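Local structure of 2-hydroxy-3-oxopropionate reductase (Polaromonas sp. JS666, 4DLL) at residues S93-G98 with Q102-A107; R129-H134 with H145-V150; G109-M114 with G139-A144; L44-R49 with G160-M165; R49-E52 with A56-V59. The protein probably catalyses the NAD(P)H-dependent reduction of 2-hydroxy-3-oxopropionate (tartronate semialdehyde) to D-glycerate, as a member of the 3-hydroxyisobutyrate dehydrogenase family. All coordinates share one frame; numbering follows the deposited sequence.

Contact 1. Residues S93-G98 with Q102-A107; sequences SMLENG and QDVLFA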
# COMPACT_ATOMS: atom_id res chain seq x y z
N SER A 93 -28.57 -5.82 4.05
CA SER A 93 -28.49 -4.34 4.18
C SER A 93 -27.28 -3.64 3.50
O SER A 93 -26.12 -3.93 3.75
CB SER A 93 -28.61 -3.89 5.66
OG SER A 93 -27.97 -2.63 5.86
N MSE A 94 -27.58 -2.65 2.66
CA MSE A 94 -26.56 -1.82 2.05
C MSE A 94 -26.84 -0.36 2.41
O MSE A 94 -26.72 0.59 1.62
CB MSE A 94 -26.55 -2.07 0.55
CG MSE A 94 -26.07 -3.49 0.24
SE MSE A 94 -26.16 -3.78 -1.64
CE MSE A 94 -25.30 -5.54 -1.87
N LEU A 95 -27.25 -0.20 3.65
CA LEU A 95 -27.61 1.08 4.16
C LEU A 95 -26.34 1.87 4.58
O LEU A 95 -25.24 1.35 4.55
CB LEU A 95 -28.58 0.88 5.31
CG LEU A 95 -29.81 0.11 4.91
CD1 LEU A 95 -30.59 -0.33 6.11
CD2 LEU A 95 -30.66 1.00 4.03
N GLU A 96 -26.53 3.13 4.97
CA GLU A 96 -25.42 4.08 5.16
C GLU A 96 -24.65 3.89 6.46
O GLU A 96 -23.42 3.79 6.45
CB GLU A 96 -25.93 5.54 5.16
CG GLU A 96 -26.27 6.12 3.78
CD GLU A 96 -27.74 5.84 3.34
OE1 GLU A 96 -28.56 5.43 4.21
OE2 GLU A 96 -28.05 6.02 2.12
N ASN A 97 -25.39 3.88 7.56
CA ASN A 97 -24.78 3.88 8.86
C ASN A 97 -25.66 3.18 9.87
O ASN A 97 -26.78 2.70 9.55
CB ASN A 97 -24.53 5.33 9.33
CG ASN A 97 -25.81 6.16 9.39
OD1 ASN A 97 -26.81 5.76 10.00
ND2 ASN A 97 -25.78 7.31 8.74
N GLY A 98 -25.14 3.14 11.09
CA GLY A 98 -25.75 2.51 12.25
C GLY A 98 -27.14 2.92 12.60
O GLY A 98 -27.94 2.03 12.90
N GLN A 102 -30.56 0.68 12.42
CA GLN A 102 -31.40 0.53 13.60
C GLN A 102 -32.85 0.85 13.28
O GLN A 102 -33.74 0.07 13.61
CB GLN A 102 -30.87 1.45 14.71
CG GLN A 102 -31.92 1.93 15.79
CD GLN A 102 -31.75 1.26 17.15
OE1 GLN A 102 -30.65 0.84 17.53
NE2 GLN A 102 -32.85 1.19 17.91
N ASP A 103 -33.06 2.00 12.64
CA ASP A 103 -34.39 2.50 12.32
C ASP A 103 -35.12 1.50 11.43
O ASP A 103 -36.15 0.93 11.81
CB ASP A 103 -34.31 3.86 11.64
CG ASP A 103 -35.66 4.54 11.54
OD1 ASP A 103 -36.00 5.30 12.47
OD2 ASP A 103 -36.40 4.27 10.56
N VAL A 104 -34.56 1.26 10.25
CA VAL A 104 -35.10 0.21 9.35
C VAL A 104 -35.43 -1.15 10.03
O VAL A 104 -36.53 -1.70 9.85
CB VAL A 104 -34.21 0.01 8.11
CG1 VAL A 104 -34.82 -1.04 7.19
CG2 VAL A 104 -34.11 1.32 7.37
N LEU A 105 -34.49 -1.68 10.81
CA LEU A 105 -34.68 -2.97 11.44
C LEU A 105 -35.79 -2.91 12.48
O LEU A 105 -36.65 -3.79 12.54
CB LEU A 105 -33.38 -3.43 12.11
CG LEU A 105 -32.41 -4.37 11.36
CD1 LEU A 105 -31.20 -4.63 12.25
CD2 LEU A 105 -33.10 -5.66 11.02
N PHE A 106 -35.80 -1.87 13.30
CA PHE A 106 -36.72 -1.82 14.43
C PHE A 106 -37.82 -0.77 14.29
O PHE A 106 -38.99 -1.12 14.36
CB PHE A 106 -35.94 -1.77 15.76
CG PHE A 106 -34.86 -2.83 15.84
CD1 PHE A 106 -35.19 -4.17 16.04
CD2 PHE A 106 -33.52 -2.49 15.67
CE1 PHE A 106 -34.19 -5.16 16.07
CE2 PHE A 106 -32.51 -3.48 15.69
CZ PHE A 106 -32.85 -4.81 15.88
N ALA A 107 -37.50 0.50 14.05
CA ALA A 107 -38.56 1.49 13.80
C ALA A 107 -39.53 1.09 12.67
O ALA A 107 -40.73 1.42 12.74
CB ALA A 107 -37.96 2.87 13.49

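Contact 2. Residues R129-H134 with H145-V150; sequences REARDH and HLDTPV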
# COMPACT_ATOMS: atom_id res chain seq x y z
N ARG A 129 -19.29 -2.40 17.73
CA ARG A 129 -20.25 -2.31 18.87
C ARG A 129 -21.69 -2.38 18.36
O ARG A 129 -22.50 -3.15 18.86
CB ARG A 129 -20.03 -1.05 19.71
CG ARG A 129 -20.86 -1.05 21.03
CD ARG A 129 -21.00 0.38 21.61
NE ARG A 129 -21.92 1.23 20.84
CZ ARG A 129 -23.26 1.08 20.77
NH1 ARG A 129 -23.90 0.09 21.41
NH2 ARG A 129 -23.97 1.93 20.05
N GLU A 130 -21.97 -1.62 17.32
CA GLU A 130 -23.28 -1.68 16.69
C GLU A 130 -23.61 -3.04 16.07
O GLU A 130 -24.74 -3.53 16.22
CB GLU A 130 -23.42 -0.60 15.63
CG GLU A 130 -23.85 0.76 16.19
CD GLU A 130 -23.65 1.88 15.19
OE1 GLU A 130 -22.58 1.96 14.55
OE2 GLU A 130 -24.56 2.71 15.05
N ALA A 131 -22.63 -3.65 15.38
CA ALA A 131 -22.84 -5.00 14.83
C ALA A 131 -23.17 -5.99 15.95
O ALA A 131 -24.09 -6.79 15.77
CB ALA A 131 -21.62 -5.50 14.01
N ARG A 132 -22.44 -5.96 17.07
CA ARG A 132 -22.72 -6.92 18.17
C ARG A 132 -24.13 -6.73 18.80
O ARG A 132 -24.83 -7.71 19.06
CB ARG A 132 -21.61 -6.96 19.27
CG ARG A 132 -20.21 -7.45 18.80
CD ARG A 132 -19.19 -7.48 19.94
NE ARG A 132 -19.11 -6.19 20.64
CZ ARG A 132 -18.23 -5.20 20.38
NH1 ARG A 132 -17.30 -5.31 19.42
NH2 ARG A 132 -18.29 -4.07 21.11
N ASP A 133 -24.50 -5.46 19.02
CA ASP A 133 -25.83 -5.00 19.45
C ASP A 133 -26.96 -5.48 18.52
O ASP A 133 -27.98 -6.04 18.97
CB ASP A 133 -25.77 -3.47 19.61
CG ASP A 133 -27.11 -2.82 19.99
OD1 ASP A 133 -27.85 -3.35 20.85
OD2 ASP A 133 -27.40 -1.70 19.46
N HIS A 134 -26.80 -5.29 17.21
CA HIS A 134 -27.79 -5.79 16.22
C HIS A 134 -27.84 -7.30 16.17
O HIS A 134 -28.90 -7.89 16.08
CB HIS A 134 -27.51 -5.22 14.82
CG HIS A 134 -27.61 -3.75 14.76
ND1 HIS A 134 -27.23 -3.02 13.65
CD2 HIS A 134 -28.00 -2.84 15.69
CE1 HIS A 134 -27.40 -1.73 13.89
NE2 HIS A 134 -27.87 -1.59 15.12
N HIS A 145 -27.32 -13.19 12.17
CA HIS A 145 -26.71 -11.96 11.75
C HIS A 145 -25.27 -12.31 11.44
O HIS A 145 -24.63 -13.03 12.20
CB HIS A 145 -26.72 -11.01 12.93
CG HIS A 145 -26.27 -9.61 12.63
ND1 HIS A 145 -24.95 -9.24 12.62
CD2 HIS A 145 -26.98 -8.48 12.41
CE1 HIS A 145 -24.85 -7.95 12.35
NE2 HIS A 145 -26.07 -7.47 12.21
N LEU A 146 -24.77 -11.85 10.29
CA LEU A 146 -23.33 -11.78 10.06
C LEU A 146 -23.06 -10.38 9.67
O LEU A 146 -23.95 -9.73 9.14
CB LEU A 146 -22.93 -12.60 8.85
CG LEU A 146 -22.85 -14.06 9.08
CD1 LEU A 146 -24.24 -14.44 9.00
CD2 LEU A 146 -22.10 -14.51 7.85
N ASP A 147 -21.81 -9.95 9.84
CA ASP A 147 -21.47 -8.60 9.44
C ASP A 147 -20.44 -8.87 8.37
O ASP A 147 -19.42 -9.53 8.64
CB ASP A 147 -20.97 -7.69 10.61
CG ASP A 147 -19.90 -8.34 11.49
OD1 ASP A 147 -20.18 -9.39 12.16
OD2 ASP A 147 -18.78 -7.80 11.55
N THR A 148 -20.77 -8.44 7.15
CA THR A 148 -20.04 -8.84 5.97
C THR A 148 -19.68 -7.65 5.06
O THR A 148 -20.14 -7.58 3.89
CB THR A 148 -20.78 -9.99 5.18
OG1 THR A 148 -21.92 -9.50 4.50
CG2 THR A 148 -21.22 -11.11 6.12
N PRO A 149 -18.88 -6.70 5.59
CA PRO A 149 -18.36 -5.61 4.71
C PRO A 149 -17.43 -6.06 3.63
O PRO A 149 -16.81 -7.16 3.73
CB PRO A 149 -17.61 -4.70 5.67
CG PRO A 149 -17.30 -5.58 6.82
CD PRO A 149 -18.43 -6.53 6.97
N VAL A 150 -17.32 -5.22 2.61
CA VAL A 150 -16.54 -5.49 1.40
C VAL A 150 -15.45 -4.47 1.14
O VAL A 150 -15.52 -3.32 1.62
CB VAL A 150 -17.45 -5.66 0.14
CG1 VAL A 150 -18.63 -6.64 0.46
CG2 VAL A 150 -17.97 -4.29 -0.38

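Contact 3. Residues G109-M114 with G139-A144; sequences GVAAAM and GALGIA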
# COMPACT_ATOMS: atom_id res chain seq x y z
N GLY A 109 -39.78 -2.14 11.44
CA GLY A 109 -40.33 -3.47 11.64
C GLY A 109 -39.86 -4.57 10.70
O GLY A 109 -40.58 -5.52 10.45
N VAL A 110 -38.64 -4.43 10.19
CA VAL A 110 -38.03 -5.44 9.32
C VAL A 110 -37.74 -6.66 10.17
O VAL A 110 -38.07 -7.80 9.82
CB VAL A 110 -36.75 -4.90 8.60
CG1 VAL A 110 -35.90 -6.03 7.99
CG2 VAL A 110 -37.14 -3.91 7.51
N ALA A 111 -37.13 -6.41 11.32
CA ALA A 111 -36.75 -7.53 12.18
C ALA A 111 -37.99 -8.31 12.58
O ALA A 111 -38.01 -9.55 12.52
CB ALA A 111 -35.99 -7.06 13.40
N ALA A 112 -39.02 -7.56 12.96
CA ALA A 112 -40.29 -8.12 13.44
C ALA A 112 -40.86 -9.06 12.40
O ALA A 112 -41.36 -10.12 12.73
CB ALA A 112 -41.28 -7.00 13.74
N ALA A 113 -40.73 -8.66 11.14
CA ALA A 113 -41.33 -9.37 10.02
C ALA A 113 -40.52 -10.53 9.38
O ALA A 113 -41.08 -11.33 8.65
CB ALA A 113 -41.78 -8.39 8.97
N MSE A 114 -39.23 -10.64 9.67
CA MSE A 114 -38.46 -11.74 9.08
C MSE A 114 -38.84 -13.17 9.55
O MSE A 114 -39.14 -13.38 10.72
CB MSE A 114 -36.95 -11.50 9.21
CG MSE A 114 -36.40 -10.38 8.27
SE MSE A 114 -34.50 -9.84 8.75
CE MSE A 114 -33.48 -11.57 8.36
N GLY A 139 -30.91 -12.02 17.27
CA GLY A 139 -30.84 -13.33 17.90
C GLY A 139 -31.99 -13.48 18.90
O GLY A 139 -32.67 -14.52 18.93
N ALA A 140 -32.25 -12.42 19.69
CA ALA A 140 -33.44 -12.39 20.58
C ALA A 140 -34.65 -12.91 19.80
O ALA A 140 -35.51 -13.58 20.36
CB ALA A 140 -33.74 -10.95 21.09
N LEU A 141 -34.70 -12.63 18.50
CA LEU A 141 -35.88 -12.92 17.70
C LEU A 141 -35.75 -14.16 16.80
O LEU A 141 -36.58 -14.36 15.94
CB LEU A 141 -36.26 -11.69 16.87
CG LEU A 141 -36.74 -10.44 17.64
CD1 LEU A 141 -36.92 -9.24 16.73
CD2 LEU A 141 -38.04 -10.71 18.40
N GLY A 142 -34.73 -14.98 17.00
CA GLY A 142 -34.53 -16.18 16.14
C GLY A 142 -33.89 -15.90 14.77
O GLY A 142 -33.94 -16.72 13.84
N ILE A 143 -33.28 -14.73 14.64
CA ILE A 143 -32.69 -14.34 13.34
C ILE A 143 -31.19 -14.16 13.50
O ILE A 143 -30.72 -13.40 14.37
CB ILE A 143 -33.25 -13.00 12.80
CG1 ILE A 143 -34.78 -12.97 12.76
CG2 ILE A 143 -32.68 -12.69 11.43
CD1 ILE A 143 -35.27 -11.55 12.93
N ALA A 144 -30.48 -14.89 12.64
CA ALA A 144 -29.03 -14.85 12.51
C ALA A 144 -28.56 -13.53 11.90
O ALA A 144 -29.26 -12.88 11.17
CB ALA A 144 -28.51 -16.11 11.62

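Contact 4. Residues L44-R49 with G160-M165; sequences LPMARR and GTLVIM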
# COMPACT_ATOMS: atom_id res chain seq x y z
N LEU A 44 -26.11 -2.08 -7.57
CA LEU A 44 -26.62 -2.45 -8.88
C LEU A 44 -25.87 -3.61 -9.54
O LEU A 44 -26.51 -4.59 -9.95
CB LEU A 44 -26.64 -1.25 -9.82
CG LEU A 44 -27.97 -1.02 -10.51
CD1 LEU A 44 -28.88 -0.34 -9.47
CD2 LEU A 44 -27.74 -0.12 -11.76
N PRO A 45 -24.54 -3.49 -9.65
CA PRO A 45 -23.75 -4.59 -10.23
C PRO A 45 -23.93 -5.88 -9.41
O PRO A 45 -24.00 -6.99 -9.99
CB PRO A 45 -22.31 -4.06 -10.15
CG PRO A 45 -22.37 -2.74 -9.42
CD PRO A 45 -23.74 -2.26 -9.48
N MSE A 46 -24.05 -5.75 -8.09
CA MSE A 46 -24.30 -6.93 -7.23
C MSE A 46 -25.67 -7.61 -7.41
O MSE A 46 -25.80 -8.82 -7.23
CB MSE A 46 -24.04 -6.64 -5.75
CG MSE A 46 -22.61 -6.20 -5.55
SE MSE A 46 -22.34 -5.45 -3.76
CE MSE A 46 -22.36 -7.10 -2.72
N ALA A 47 -26.69 -6.82 -7.73
CA ALA A 47 -28.01 -7.39 -7.98
C ALA A 47 -28.00 -8.15 -9.32
O ALA A 47 -28.67 -9.15 -9.46
CB ALA A 47 -29.06 -6.34 -7.97
N ARG A 48 -27.21 -7.69 -10.27
CA ARG A 48 -27.24 -8.26 -11.59
C ARG A 48 -26.50 -9.63 -11.56
O ARG A 48 -26.97 -10.60 -12.16
CB ARG A 48 -26.66 -7.22 -12.55
CG ARG A 48 -26.28 -7.66 -13.97
CD ARG A 48 -24.92 -7.01 -14.32
NE ARG A 48 -24.60 -7.08 -15.74
N ARG A 49 -25.41 -9.74 -10.81
CA ARG A 49 -24.77 -11.04 -10.71
C ARG A 49 -25.67 -11.97 -9.93
O ARG A 49 -25.67 -13.18 -10.14
CB ARG A 49 -23.40 -10.95 -10.05
CG ARG A 49 -22.49 -9.91 -10.67
CD ARG A 49 -21.07 -10.12 -10.25
NE ARG A 49 -20.35 -10.93 -11.22
CZ ARG A 49 -20.01 -12.21 -11.07
NH1 ARG A 49 -20.30 -12.88 -9.95
NH2 ARG A 49 -19.34 -12.83 -12.04
N GLY A 160 -17.28 -9.73 -9.79
CA GLY A 160 -17.44 -10.70 -8.69
C GLY A 160 -16.11 -11.02 -8.05
O GLY A 160 -15.82 -12.18 -7.71
N THR A 161 -15.28 -10.00 -7.90
CA THR A 161 -13.95 -10.17 -7.33
C THR A 161 -13.83 -9.17 -6.15
O THR A 161 -12.76 -8.64 -5.90
CB THR A 161 -12.84 -9.86 -8.39
OG1 THR A 161 -13.12 -8.57 -8.93
CG2 THR A 161 -12.89 -10.81 -9.52
N LEU A 162 -14.97 -8.90 -5.47
CA LEU A 162 -14.91 -8.19 -4.16
C LEU A 162 -14.18 -9.11 -3.21
O LEU A 162 -14.04 -10.30 -3.46
CB LEU A 162 -16.29 -7.84 -3.59
CG LEU A 162 -17.01 -6.76 -4.42
CD1 LEU A 162 -18.43 -6.51 -3.89
CD2 LEU A 162 -16.26 -5.39 -4.60
N VAL A 163 -13.68 -8.49 -2.16
CA VAL A 163 -13.21 -9.16 -0.96
C VAL A 163 -14.18 -8.82 0.20
O VAL A 163 -14.58 -7.66 0.36
CB VAL A 163 -11.73 -8.73 -0.82
CG1 VAL A 163 -11.37 -8.13 0.50
CG2 VAL A 163 -10.81 -9.80 -1.38
N ILE A 164 -14.65 -9.85 0.90
CA ILE A 164 -15.70 -9.76 1.91
C ILE A 164 -15.19 -10.28 3.25
O ILE A 164 -14.62 -11.39 3.37
CB ILE A 164 -16.98 -10.56 1.50
CG1 ILE A 164 -17.53 -10.09 0.17
CG2 ILE A 164 -18.09 -10.49 2.56
CD1 ILE A 164 -18.11 -11.27 -0.68
N MSE A 165 -15.38 -9.46 4.27
CA MSE A 165 -14.83 -9.73 5.57
C MSE A 165 -15.98 -9.93 6.52
O MSE A 165 -16.68 -8.93 6.89
CB MSE A 165 -14.00 -8.52 6.07
CG MSE A 165 -12.74 -8.15 5.27
SE MSE A 165 -12.76 -6.11 5.23
CE MSE A 165 -13.93 -6.06 3.76

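Contact 5. Residues R49-E52 with A56-V59; sequences RLCE and ALQV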
# COMPACT_ATOMS: atom_id res chain seq x y z
N ARG A 49 -25.41 -9.74 -10.81
CA ARG A 49 -24.77 -11.04 -10.71
C ARG A 49 -25.67 -11.97 -9.93
O ARG A 49 -25.67 -13.18 -10.14
CB ARG A 49 -23.40 -10.95 -10.05
CG ARG A 49 -22.49 -9.91 -10.67
CD ARG A 49 -21.07 -10.12 -10.25
NE ARG A 49 -20.35 -10.93 -11.22
CZ ARG A 49 -20.01 -12.21 -11.07
NH1 ARG A 49 -20.30 -12.88 -9.95
NH2 ARG A 49 -19.34 -12.83 -12.04
N LEU A 50 -26.47 -11.38 -9.05
CA LEU A 50 -27.37 -12.13 -8.22
C LEU A 50 -28.49 -12.78 -9.04
O LEU A 50 -28.72 -13.99 -8.96
CB LEU A 50 -27.96 -11.21 -7.16
CG LEU A 50 -28.30 -11.94 -5.89
CD1 LEU A 50 -27.03 -12.61 -5.43
CD2 LEU A 50 -28.78 -10.94 -4.87
N CYS A 51 -29.18 -11.95 -9.81
CA CYS A 51 -30.17 -12.45 -10.77
C CYS A 51 -29.51 -13.42 -11.76
O CYS A 51 -30.01 -14.51 -11.94
CB CYS A 51 -30.88 -11.30 -11.47
SG CYS A 51 -31.42 -10.07 -10.27
N GLU A 52 -28.37 -13.05 -12.31
CA GLU A 52 -27.60 -13.97 -13.18
C GLU A 52 -27.24 -15.31 -12.54
O GLU A 52 -27.02 -16.28 -13.26
CB GLU A 52 -26.32 -13.34 -13.71
CG GLU A 52 -26.54 -12.31 -14.78
CD GLU A 52 -25.27 -11.58 -15.06
OE1 GLU A 52 -24.40 -12.12 -15.78
OE2 GLU A 52 -25.12 -10.45 -14.55
N ALA A 56 -33.80 -15.07 -6.67
CA ALA A 56 -34.89 -14.14 -6.85
C ALA A 56 -34.70 -12.93 -5.91
O ALA A 56 -34.26 -13.07 -4.77
CB ALA A 56 -36.25 -14.83 -6.63
N LEU A 57 -35.00 -11.75 -6.39
CA LEU A 57 -34.56 -10.58 -5.66
C LEU A 57 -35.68 -9.62 -5.36
O LEU A 57 -36.39 -9.22 -6.28
CB LEU A 57 -33.47 -9.88 -6.48
CG LEU A 57 -32.81 -8.67 -5.82
CD1 LEU A 57 -32.01 -9.11 -4.57
CD2 LEU A 57 -31.96 -7.90 -6.86
N GLN A 58 -35.82 -9.27 -4.07
CA GLN A 58 -36.71 -8.19 -3.63
C GLN A 58 -35.85 -7.05 -3.15
O GLN A 58 -34.77 -7.28 -2.61
CB GLN A 58 -37.62 -8.61 -2.46
CG GLN A 58 -38.25 -10.01 -2.50
CD GLN A 58 -39.13 -10.26 -3.73
OE1 GLN A 58 -39.94 -9.38 -4.14
NE2 GLN A 58 -38.97 -11.43 -4.34
N VAL A 59 -36.33 -5.83 -3.31
CA VAL A 59 -35.59 -4.65 -2.99
C VAL A 59 -36.48 -3.64 -2.27
O VAL A 59 -37.62 -3.50 -2.62
CB VAL A 59 -35.06 -3.96 -4.29
CG1 VAL A 59 -34.29 -2.67 -3.94
CG2 VAL A 59 -34.18 -4.88 -5.11

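Contact 1. Residues S93-G98 with Q102-A107
Leu95 turns its CG opposite its own carbonyl carbon (chi1 -58°), and Val104 sends CG1 opposite its backbone N (chi1 -178°), which leaves the valine's CG2 beside that N; with these two rotations the side chains reach toward each other and meet tip to tip. The touching atoms are Leu95 CD1 and Val104 CG2, 4.1 Å apart, and Val104 CB lies equally near the same methyl. It is a light van der Waals contact between two buried residues.

The second link is made by the backbone. Gln102 N donates to Gly98 O over 3.0 Å, a nearly straight bond with an N-H...O angle of 163°; it is the i to i+4 bond of the opening turn of helix 98-107. Gln102 CB also rests against that carbonyl, 3.5 Å from Gly98 O. Just ahead of Gly98, Asn97 is the N-cap: its OD1 takes the hydrogen bond of Val100 N, one of the amides the first turn would otherwise leave without an acceptor. Leu95 N makes a weak bond to Ser93 OG, 3.4 Å long, where strand 90-93 ends, and Glu96 OE2 forms a salt bridge with Arg62.

This is a strand-to-helix connection of the Rossmann-type domain, with Leu95 also against the residues of a probable glycine-rich dinucleotide-binding motif. Chemically the contact divides in two: the directional polar bonds are consistent with the helix starting at Gly98, while the leucine-valine pair adds one non-directional apolar touch.

Contact 2. Residues R129-H134 with H145-V150
Ala131 is the first residue of 129-134 to meet the strand. Its CB points at Asp147 and lies 4.1 Å from Asp147 CB, while its carbonyl O comes within 3.7 Å of His145 CE1, approaching the imidazole obliquely. One turn further on, His134 meets the same ring: His134 C lies over one face, and His134 CB is 3.7 Å from His145 NE2. The imidazole of His134 itself turns off elsewhere, toward Ile126.

On the strand, His145 has its CG opposite the backbone N (chi1 -173°), a rotation that carries the ring out to the helix. Its NE2 is buried here and has no polar partner in the model. Were His145 an alanine, the space under His134 is likely to be left unfilled and Phe120 to lose the ring it meets. Asp147 contributes CB to the contact, while its carboxylate binds the start of helix 194-222, OD2 accepting from Gln196 N and OD1 from Gly193 N.

Helix and strand run nearly antiparallel, at 168°, their axes 8.9 Å apart, as the second half of the beta-alpha-beta unit 119-122, 128-140, 144-151. The helix covers one side of the sheet here, with Gln196 of helix 194-222 against Ala131; from the other side helix 170-183 packs on Leu146.

Contact 3. Residues G109-M114 with G139-A144
Met114 CE and Ile143 CG2 are pressed to 3.4 Å, closer than two methyl carbons usually settle. Met114 is a selenomethionine, and the pinch comes at the far end of its chain, which bends at the last torsion (chi3 64°) and crosses Ile143 at about a right angle. Ile143 itself follows directly on a Schellman motif that ends helix 128-140. There Gly142, with positive phi, is the C-prime residue: Gly142 N bonds to Gly139 O over 2.9 Å, and Ile143 N reaches back to Leu138 O. The chain thereby leaves the helix and leads on into strand 144-151 of the Rossmann-type sheet.

The isoleucine's two branches divide the work. With CG1 opposite its carbonyl carbon (chi1 -51°), CG2 goes to the selenomethionine, while CD1 reaches Met114 CB and the last turn of helix 110-113. A second, looser touch joins Ala111 CB to Leu141 CD1 at 4.1 Å, near the surface, where Leu141 is exposed. Behind both contacts stands Leu138, against which Ala111 and Ile143 each pack. Met114 also packs on Phe120 of strand 119-122 and Ala85 of helix 81-85.

The contact thus pins the short helix 110-113 to the turn that closes helix 128-140, entirely by carbon packing apart from one carbonyl. That group is Ala111 O, which accepts the backbone N of Met114 at 3.3 Å and has the methyl Ile143 CD1 lying 3.4 Å away.

Contact 4. Residues L44-R49 with G160-M165
Segments 44-49 and 160-165 come nearest just ahead of strand 162-167, with Arg49 CA and Gly160 CA 7.6 Å apart. Gly160, at a positive phi of 68°, is the first residue to leave helix 153-159. The guanidinium of Arg49 turns one face to the N-CA bond of this glycine, where a side chain would run into NH1. Gly160 CA stands 3.6 Å above the guanidinium plane, toward its rim, and Arg49 NE is 3.6 Å from Gly160 N in the same face-on fashion. The bend at chi3 (94°) folds the arginine over this turn. NE and NH1 make weak hydrogen bonds to Glu158 O and Val182 O, so the group straddles the ends of two helices, 153-159 and 170-183. A leucine in place of Arg49 would probably leave both those carbonyls without this donor and uncover the backbone of Gly160.

One turn earlier, the selenomethionine Met46 swings its tip toward the strand: SE and CE each lie 4.1 Å from Leu162 CD1, the two side chains crossing at about a right angle. This is the buried half of the contact, and Phe183, Met94 and Met123 also pack on Met46. Farther along the strand, Val163 and Met165 touch Ala233 of the second subunit.

Helix 43-52 starts at the last glycine of a probable GxGxxG motif and is the first helix of a Rossmann-type fold. Here it meets a strand that runs antiparallel to neighbouring 144-151 and so belongs to the part of the sheet added beyond the parallel core.

Contact 5. Residues R49-E52 with A56-V59
Leu57 fits between two residues of the helix, one methyl for each. Within the two segments, the tighter side is with Leu50, where Leu57 CD1 lies 3.7 Å from Leu50 CD2 and the two side chains cross at about a right angle. Both leucines carry CG opposite the backbone N (for Leu57, chi1 -176°), which extends each toward the other. Leu57's second methyl, CD2, meets Cys51 SG at a slacker 4.1 Å, nearer the surface. The same CD2 also presses on Ala47 CB, one turn back along the helix.

Away from the leucine pair the contact thins toward solvent. Glu52 is exposed, in a long and weak ion pair with Arg48, and Ala56, also exposed, points its CB away from the helix.

In the fold this is the return half of the first beta-alpha-beta unit, strand 33-37, helix 43-52, strand 56-60. Leu50 packs on Ile34 and Phe36 of strand 33-37 and also on Leu179, Val182 and Phe183 of helix 170-183, while Leu57 also leans on Phe36 and on Ala75 ahead of strand 76-78.

In the fold
From the N terminus, helix 43-52 opens two loops at once, contacts 4 and 5 sharing Arg49. Contact 5 closes almost immediately, at strand 56-60; contact 4 waits more than a hundred residues for 160-165. Inside that long loop, contact 1 closes locally at the start of helix 98-107, and helix 110-113 follows to open contact 3. Contacts 2 and 3 cross: 129-134 begins before 139-144 completes contact 3, and 145-150 then completes contact 2. Met94 of contact 1 touches Met46 of contact 4, and neighbouring strands 144-151 and 162-167 join contact 2 to contact 4. Contacts 2, 4 and 5 bind helices to the mixed sheet, while contacts 1 and 3 join helices and loops.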